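Local atomic coordinates of allantoin racemase (Pseudomonas fluorescens, PDB entry 5LG5), a protein that racemises allantoin, interconverting its two enantiomers, and probably also acts on other 5-monosubstituted hydantoins. Residues F68-R81 and L88-A100. Sequence-based numbering, arbitrary orientation.
Sequences FDAVIQAGYGEHGR and LNVPVVDITEAAA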
ATOM      1  N   PHE E  68      38.541   7.444  -7.151  1.00 19.24           N
ATOM      2  CA  PHE E  68      37.355   8.237  -6.812  1.00 14.67           C
ATOM      3  C   PHE E  68      36.655   7.659  -5.578  1.00 17.26           C
ATOM      4  O   PHE E  68      36.831   6.478  -5.245  1.00 17.87           O
ATOM      5  CB  PHE E  68      36.388   8.377  -8.004  1.00 17.52           C
ATOM      6  CG  PHE E  68      35.935   7.063  -8.608  1.00 18.58           C
ATOM      7  CD1 PHE E  68      34.726   6.481  -8.223  1.00 17.77           C
ATOM      8  CD2 PHE E  68      36.701   6.430  -9.581  1.00 16.95           C
ATOM      9  CE1 PHE E  68      34.300   5.264  -8.788  1.00 16.94           C
ATOM     10  CE2 PHE E  68      36.290   5.225 -10.153  1.00 19.70           C
ATOM     11  CZ  PHE E  68      35.077   4.639  -9.761  1.00 16.99           C
ATOM     12  N   ASP E  69      35.899   8.504  -4.879  1.00 13.14           N
ATOM     13  CA  ASP E  69      35.371   8.146  -3.569  1.00 13.81           C
ATOM     14  C   ASP E  69      33.869   7.959  -3.554  1.00 11.88           C
ATOM     15  O   ASP E  69      33.327   7.435  -2.595  1.00 11.96           O
ATOM     16  CB  ASP E  69      35.760   9.195  -2.530  1.00 11.21           C
ATOM     17  CG  ASP E  69      37.246   9.428  -2.486  1.00 16.25           C
ATOM     18  OD1 ASP E  69      37.940   8.665  -1.782  1.00 19.24           O
ATOM     19  OD2 ASP E  69      37.715  10.355  -3.196  1.00 17.36           O
ATOM     20  N   ALA E  70      33.214   8.416  -4.615  1.00 12.17           N
ATOM     21  CA  ALA E  70      31.776   8.333  -4.732  1.00 12.35           C
ATOM     22  C   ALA E  70      31.416   8.595  -6.174  1.00 14.04           C
ATOM     23  O   ALA E  70      32.229   9.128  -6.941  1.00 14.41           O
ATOM     24  CB  ALA E  70      31.095   9.354  -3.812  1.00  9.64           C
ATOM     25  N   VAL E  71      30.205   8.200  -6.551  1.00  9.73           N
ATOM     26  CA  VAL E  71      29.719   8.425  -7.900  1.00  9.05           C
ATOM     27  C   VAL E  71      28.306   8.957  -7.845  1.00 11.80           C
ATOM     28  O   VAL E  71      27.462   8.450  -7.089  1.00 10.61           O
ATOM     29  CB  VAL E  71      29.750   7.130  -8.759  1.00 13.04           C
ATOM     30  CG1 VAL E  71      29.076   7.377 -10.113  1.00  9.85           C
ATOM     31  CG2 VAL E  71      31.189   6.632  -8.951  1.00  7.67           C
ATOM     32  N   ILE E  72      28.051  10.004  -8.622  1.00 11.28           N
ATOM     33  CA  ILE E  72      26.706  10.547  -8.759  1.00  9.72           C
ATOM     34  C   ILE E  72      26.201  10.274 -10.150  1.00 11.20           C
ATOM     35  O   ILE E  72      26.876  10.618 -11.130  1.00 11.98           O
ATOM     36  CB  ILE E  72      26.644  12.062  -8.528  1.00 10.78           C
ATOM     37  CG1 ILE E  72      26.980  12.424  -7.081  1.00  8.89           C
ATOM     38  CG2 ILE E  72      25.252  12.581  -8.878  1.00 10.90           C
ATOM     39  CD1 ILE E  72      27.135  13.942  -6.868  1.00  9.06           C
ATOM     40  N   GLN E  73      25.031   9.647 -10.249  1.00  9.48           N
ATOM     41  CA  GLN E  73      24.398   9.471 -11.540  1.00  9.65           C
ATOM     42  C   GLN E  73      23.429  10.623 -11.778  1.00 15.39           C
ATOM     43  O   GLN E  73      22.415  10.758 -11.084  1.00 10.28           O
ATOM     44  CB  GLN E  73      23.703   8.110 -11.654  1.00 12.62           C
ATOM     45  CG  GLN E  73      22.956   7.954 -12.968  1.00 16.50           C
ATOM     46  CD  GLN E  73      22.652   6.516 -13.313  1.00 19.16           C
ATOM     47  OE1 GLN E  73      23.489   5.630 -13.139  1.00 24.04           O
ATOM     48  NE2 GLN E  73      21.452   6.275 -13.814  1.00 22.68           N
ATOM     49  N   ALA E  74      23.771  11.461 -12.753  1.00 13.47           N
ATOM     50  CA  ALA E  74      23.087  12.731 -12.952  1.00 15.94           C
ATOM     51  C   ALA E  74      22.069  12.618 -14.062  1.00 19.11           C
ATOM     52  O   ALA E  74      22.229  13.204 -15.138  1.00 25.28           O
ATOM     53  CB  ALA E  74      24.086  13.836 -13.266  1.00 19.53           C
ATOM     54  N   GLY E  75      21.039  11.831 -13.814  1.00 16.73           N
ATOM     55  CA  GLY E  75      19.911  11.770 -14.718  1.00 16.65           C
ATOM     56  C   GLY E  75      18.691  11.549 -13.863  1.00 22.54           C
ATOM     57  O   GLY E  75      18.766  10.871 -12.831  1.00 21.00           O
ATOM     58  N   TYR E  76      17.562  12.105 -14.287  1.00 24.88           N
ATOM     59  CA  TYR E  76      16.347  11.952 -13.507  1.00 27.35           C
ATOM     60  C   TYR E  76      15.415  10.850 -13.996  1.00 23.43           C
ATOM     61  O   TYR E  76      14.871  10.926 -15.100  1.00 22.25           O
ATOM     62  CB  TYR E  76      15.615  13.291 -13.364  1.00 28.42           C
ATOM     63  CG  TYR E  76      14.965  13.426 -12.019  1.00 24.84           C
ATOM     64  CD1 TYR E  76      15.605  14.103 -10.985  1.00 27.62           C
ATOM     65  CD2 TYR E  76      13.743  12.808 -11.750  1.00 23.54           C
ATOM     66  CE1 TYR E  76      15.022  14.208  -9.730  1.00 24.79           C
ATOM     67  CE2 TYR E  76      13.151  12.905 -10.507  1.00 22.74           C
ATOM     68  CZ  TYR E  76      13.794  13.605  -9.496  1.00 26.85           C
ATOM     69  OH  TYR E  76      13.197  13.691  -8.251  1.00 30.18           O
ATOM     70  N   GLY E  77      15.283   9.800 -13.186  1.00 26.72           N
ATOM     71  CA  GLY E  77      14.332   8.739 -13.471  1.00 21.92           C
ATOM     72  C   GLY E  77      14.868   7.659 -14.394  1.00 25.19           C
ATOM     73  O   GLY E  77      14.090   6.908 -14.987  1.00 23.17           O
ATOM     74  N   GLU E  78      16.188   7.606 -14.560  1.00 22.48           N
ATOM     75  CA  GLU E  78      16.809   6.540 -15.354  1.00 25.29           C
ATOM     76  C   GLU E  78      17.234   5.327 -14.556  1.00 18.47           C
ATOM     77  O   GLU E  78      17.428   5.383 -13.345  1.00 19.35           O
ATOM     78  CB  GLU E  78      18.003   7.039 -16.180  1.00 24.91           C
ATOM     79  CG  GLU E  78      17.614   7.888 -17.348  1.00 26.80           C
ATOM     80  CD  GLU E  78      17.127   9.254 -16.944  1.00 34.08           C
ATOM     81  OE1 GLU E  78      17.681   9.799 -15.962  1.00 35.70           O
ATOM     82  OE2 GLU E  78      16.189   9.774 -17.604  1.00 36.88           O
ATOM     83  N   HIS E  79      17.406   4.231 -15.280  1.00 19.58           N
ATOM     84  CA  HIS E  79      17.869   2.997 -14.699  1.00 16.75           C
ATOM     85  C   HIS E  79      19.372   3.046 -14.527  1.00 17.72           C
ATOM     86  O   HIS E  79      20.048   3.933 -15.066  1.00 17.50           O
ATOM     87  CB  HIS E  79      17.520   1.835 -15.617  1.00 19.97           C
ATOM     88  CG  HIS E  79      16.059   1.514 -15.666  1.00 20.96           C
ATOM     89  ND1 HIS E  79      15.376   1.000 -14.596  1.00 22.48           N
ATOM     90  CD2 HIS E  79      15.163   1.595 -16.688  1.00 20.49           C
ATOM     91  CE1 HIS E  79      14.109   0.791 -14.936  1.00 24.94           C
ATOM     92  NE2 HIS E  79      13.963   1.147 -16.197  1.00 24.84           N
ATOM     93  N   GLY E  80      19.890   2.082 -13.768  1.00 16.10           N
ATOM     94  CA  GLY E  80      21.311   1.814 -13.734  1.00 16.12           C
ATOM     95  C   GLY E  80      21.997   1.902 -12.388  1.00 18.71           C
ATOM     96  O   GLY E  80      23.013   1.237 -12.180  1.00 18.33           O
ATOM     97  N   ARG E  81      21.437   2.688 -11.471  1.00 20.18           N
ATOM     98  CA  ARG E  81      22.051   2.891 -10.161  1.00 17.29           C
ATOM     99  C   ARG E  81      22.442   1.575  -9.486  1.00 14.49           C
ATOM    100  O   ARG E  81      23.557   1.437  -8.982  1.00 13.16           O
ATOM    101  CB  ARG E  81      21.127   3.685  -9.224  1.00 19.66           C
ATOM    102  CG  ARG E  81      21.498   3.499  -7.745  1.00 18.41           C
ATOM    103  CD  ARG E  81      20.583   4.215  -6.798  1.00 24.65           C
ATOM    104  NE  ARG E  81      19.193   3.761  -6.896  1.00 19.80           N
ATOM    105  CZ  ARG E  81      18.718   2.615  -6.417  1.00 24.33           C
ATOM    106  NH1 ARG E  81      19.508   1.746  -5.800  1.00 25.51           N
ATOM    107  NH2 ARG E  81      17.429   2.335  -6.550  1.00 26.89           N
ATOM    108  N   LEU E  88      30.609  -1.205  -7.851  1.00 11.03           N
ATOM    109  CA  LEU E  88      31.495  -0.322  -7.096  1.00 10.92           C
ATOM    110  C   LEU E  88      31.534  -0.625  -5.598  1.00 13.11           C
ATOM    111  O   LEU E  88      30.583  -1.170  -5.051  1.00 11.59           O
ATOM    112  CB  LEU E  88      31.057   1.123  -7.315  1.00  9.74           C
ATOM    113  CG  LEU E  88      31.129   1.608  -8.759  1.00 11.12           C
ATOM    114  CD1 LEU E  88      30.463   2.975  -8.892  1.00 10.57           C
ATOM    115  CD2 LEU E  88      32.599   1.695  -9.123  1.00 15.36           C
ATOM    116  N   ASN E  89      32.629  -0.248  -4.941  1.00 13.47           N
ATOM    117  CA  ASN E  89      32.711  -0.265  -3.483  1.00 13.97           C
ATOM    118  C   ASN E  89      32.800   1.146  -2.920  1.00 12.39           C
ATOM    119  O   ASN E  89      33.455   1.379  -1.906  1.00 14.65           O
ATOM    120  CB  ASN E  89      33.907  -1.097  -2.998  1.00 18.19           C
ATOM    121  CG  ASN E  89      33.775  -2.563  -3.339  1.00 23.02           C
ATOM    122  OD1 ASN E  89      33.958  -2.970  -4.486  1.00 29.15           O
ATOM    123  ND2 ASN E  89      33.456  -3.371  -2.334  1.00 24.53           N
ATOM    124  N   VAL E  90      32.183   2.090  -3.622  1.00 10.84           N
ATOM    125  CA  VAL E  90      32.032   3.450  -3.136  1.00 12.06           C
ATOM    126  C   VAL E  90      30.568   3.846  -3.257  1.00 10.77           C
ATOM    127  O   VAL E  90      29.831   3.235  -4.036  1.00 12.61           O
ATOM    128  CB  VAL E  90      32.915   4.430  -3.924  1.00  7.98           C
ATOM    129  CG1 VAL E  90      34.388   4.048  -3.741  1.00 10.60           C
ATOM    130  CG2 VAL E  90      32.516   4.453  -5.389  1.00  9.56           C
ATOM    131  N   PRO E  91      30.137   4.843  -2.473  1.00  8.04           N
ATOM    132  CA  PRO E  91      28.727   5.230  -2.558  1.00 11.98           C
ATOM    133  C   PRO E  91      28.330   5.729  -3.938  1.00 10.23           C
ATOM    134  O   PRO E  91      29.106   6.380  -4.657  1.00 10.28           O
ATOM    135  CB  PRO E  91      28.582   6.338  -1.485  1.00 11.27           C
ATOM    136  CG  PRO E  91      29.970   6.775  -1.174  1.00 11.47           C
ATOM    137  CD  PRO E  91      30.851   5.570  -1.408  1.00  8.53           C
ATOM    138  N   VAL E  92      27.115   5.358  -4.322  1.00 10.46           N
ATOM    139  CA  VAL E  92      26.528   5.800  -5.569  1.00  9.32           C
ATOM    140  C   VAL E  92      25.239   6.547  -5.226  1.00 11.77           C
ATOM    141  O   VAL E  92      24.429   6.070  -4.446  1.00 12.44           O
ATOM    142  CB  VAL E  92      26.206   4.603  -6.483  1.00 13.98           C
ATOM    143  CG1 VAL E  92      25.614   5.086  -7.810  1.00 12.09           C
ATOM    144  CG2 VAL E  92      27.463   3.748  -6.713  1.00 10.57           C
ATOM    145  N   VAL E  93      25.071   7.749  -5.748  1.00  9.65           N
ATOM    146  CA  VAL E  93      23.818   8.445  -5.519  1.00  9.50           C
ATOM    147  C   VAL E  93      23.228   8.991  -6.804  1.00 12.76           C
ATOM    148  O   VAL E  93      23.910   9.624  -7.612  1.00 12.86           O
ATOM    149  CB  VAL E  93      23.848   9.459  -4.308  1.00 16.32           C
ATOM    150  CG1 VAL E  93      25.252   9.709  -3.791  1.00 13.54           C
ATOM    151  CG2 VAL E  93      23.101  10.746  -4.634  1.00 10.31           C
ATOM    152  N   ASP E  94      21.969   8.652  -7.024  1.00 12.14           N
ATOM    153  CA  ASP E  94      21.280   9.119  -8.201  1.00 15.04           C
ATOM    154  C   ASP E  94      20.572  10.407  -7.837  1.00 13.73           C
ATOM    155  O   ASP E  94      19.978  10.507  -6.757  1.00 11.48           O
ATOM    156  CB  ASP E  94      20.291   8.074  -8.692  1.00 14.91           C
ATOM    157  CG  ASP E  94      19.778   8.399 -10.050  1.00 17.63           C
ATOM    158  OD1 ASP E  94      18.945   9.334 -10.167  1.00 22.86           O
ATOM    159  OD2 ASP E  94      20.261   7.765 -11.012  1.00 26.61           O
ATOM    160  N   ILE E  95      20.616  11.385  -8.734  1.00 10.17           N
ATOM    161  CA  ILE E  95      20.055  12.703  -8.416  1.00 12.35           C
ATOM    162  C   ILE E  95      18.554  12.649  -8.167  1.00 11.24           C
ATOM    163  O   ILE E  95      17.997  13.516  -7.500  1.00 11.58           O
ATOM    164  CB  ILE E  95      20.387  13.763  -9.487  1.00 11.82           C
ATOM    165  CG1 ILE E  95      19.655  13.470 -10.802  1.00 15.83           C
ATOM    166  CG2 ILE E  95      21.904  13.853  -9.691  1.00 13.00           C
ATOM    167  CD1 ILE E  95      19.854  14.567 -11.884  1.00 17.51           C
ATOM    168  N   THR E  96      17.915  11.612  -8.699  1.00 13.52           N
ATOM    169  CA  THR E  96      16.491  11.384  -8.506  1.00 16.15           C
ATOM    170  C   THR E  96      16.173  11.207  -7.035  1.00 12.57           C
ATOM    171  O   THR E  96      15.356  11.925  -6.456  1.00 11.81           O
ATOM    172  CB  THR E  96      16.051  10.090  -9.220  1.00 21.48           C
ATOM    173  OG1 THR E  96      16.477  10.119 -10.593  1.00 20.52           O
ATOM    174  CG2 THR E  96      14.542   9.910  -9.131  1.00 17.68           C
ATOM    175  N   GLU E  97      16.832  10.237  -6.429  1.00 12.09           N
ATOM    176  CA  GLU E  97      16.616   9.943  -5.029  1.00 12.50           C
ATOM    177  C   GLU E  97      17.215  11.018  -4.152  1.00  9.88           C
ATOM    178  O   GLU E  97      16.617  11.414  -3.160  1.00  8.24           O
ATOM    179  CB  GLU E  97      17.151   8.548  -4.743  1.00 16.74           C
ATOM    180  CG  GLU E  97      16.344   7.565  -5.572  1.00 18.38           C
ATOM    181  CD  GLU E  97      17.124   6.367  -6.038  1.00 25.73           C
ATOM    182  OE1 GLU E  97      16.758   5.831  -7.102  1.00 28.47           O
ATOM    183  OE2 GLU E  97      18.097   5.969  -5.359  1.00 29.85           O
ATOM    184  N   ALA E  98      18.350  11.563  -4.572  1.00 11.73           N
ATOM    185  CA  ALA E  98      18.935  12.675  -3.838  1.00  9.83           C
ATOM    186  C   ALA E  98      17.918  13.806  -3.723  1.00 10.57           C
ATOM    187  O   ALA E  98      17.645  14.283  -2.620  1.00  6.89           O
ATOM    188  CB  ALA E  98      20.196  13.160  -4.522  1.00  8.72           C
ATOM    189  N   ALA E  99      17.308  14.195  -4.844  1.00  8.03           N
ATOM    190  CA  ALA E  99      16.340  15.293  -4.812  1.00  8.44           C
ATOM    191  C   ALA E  99      15.133  14.973  -3.926  1.00 10.30           C
ATOM    192  O   ALA E  99      14.761  15.782  -3.070  1.00  9.18           O
ATOM    193  CB  ALA E  99      15.890  15.661  -6.224  1.00  7.71           C
ATOM    194  N   ALA E 100      14.531  13.794  -4.110  1.00  8.05           N
ATOM    195  CA  ALA E 100      13.334  13.454  -3.349  1.00  7.28           C
ATOM    196  C   ALA E 100      13.648  13.343  -1.871  1.00  8.09           C
ATOM    197  O   ALA E 100      12.929  13.877  -1.030  1.00  7.15           O
ATOM    198  CB  ALA E 100      12.707  12.168  -3.868  1.00  7.98           C
TER
HETATM  199  O   HOH W   1      14.924   3.624  -7.709  1.00 22.80           O
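T96 meets the loop after strand 70-74: its OG1 accepts from G77 N at 2.9 Å and itself donates to D94 OD1, while its CA sits over one face of the Y76 ring, 3.7 Å from the centroid, a CH-pi contact offset toward the rim. A99 CB meets the same ring at its edge. D94, at the N-cap of helix 95-103, takes T96 N on the anti lone pair of OD1 at 2.9 Å, so one carboxylate oxygen grips two donors and caps the start of the helix where the strand ends. Leading into that turn, strands 70-74 and 92-94 run parallel; V71 N gives to P91 O, V93 N to V71 O, Q73 N to V93 O and I95 N to Q73 O. Beside I72, I95 CG2 lies 3.7 Å from I72 CG2. On the D94 face, R81, bent at chi3 (61°), brings NE to E97 OE2 at 2.9 Å in a salt bridge with the guanidinium and carboxylate planes 73° apart; a water in the guanidinium plane joins NH2 to E97 OE1, and NH1 is hydrogen-bonded to Q85 OE1. Ahead of the strands the packing is more open: F68, D69 and V90 are partly exposed, L88 CD2 meets the edge of the F68 ring, 3.9 Å from F68 CZ, V90 CG2 lies 3.9 Å from F68 CE1, and D69 OD2 accepts from R2 N. Helix 81-87 links the strands, making this the beta-alpha-beta unit at one side of a four-stranded parallel sheet of order 2-1-3-4 in the Asp/Glu/hydantoin racemase fold.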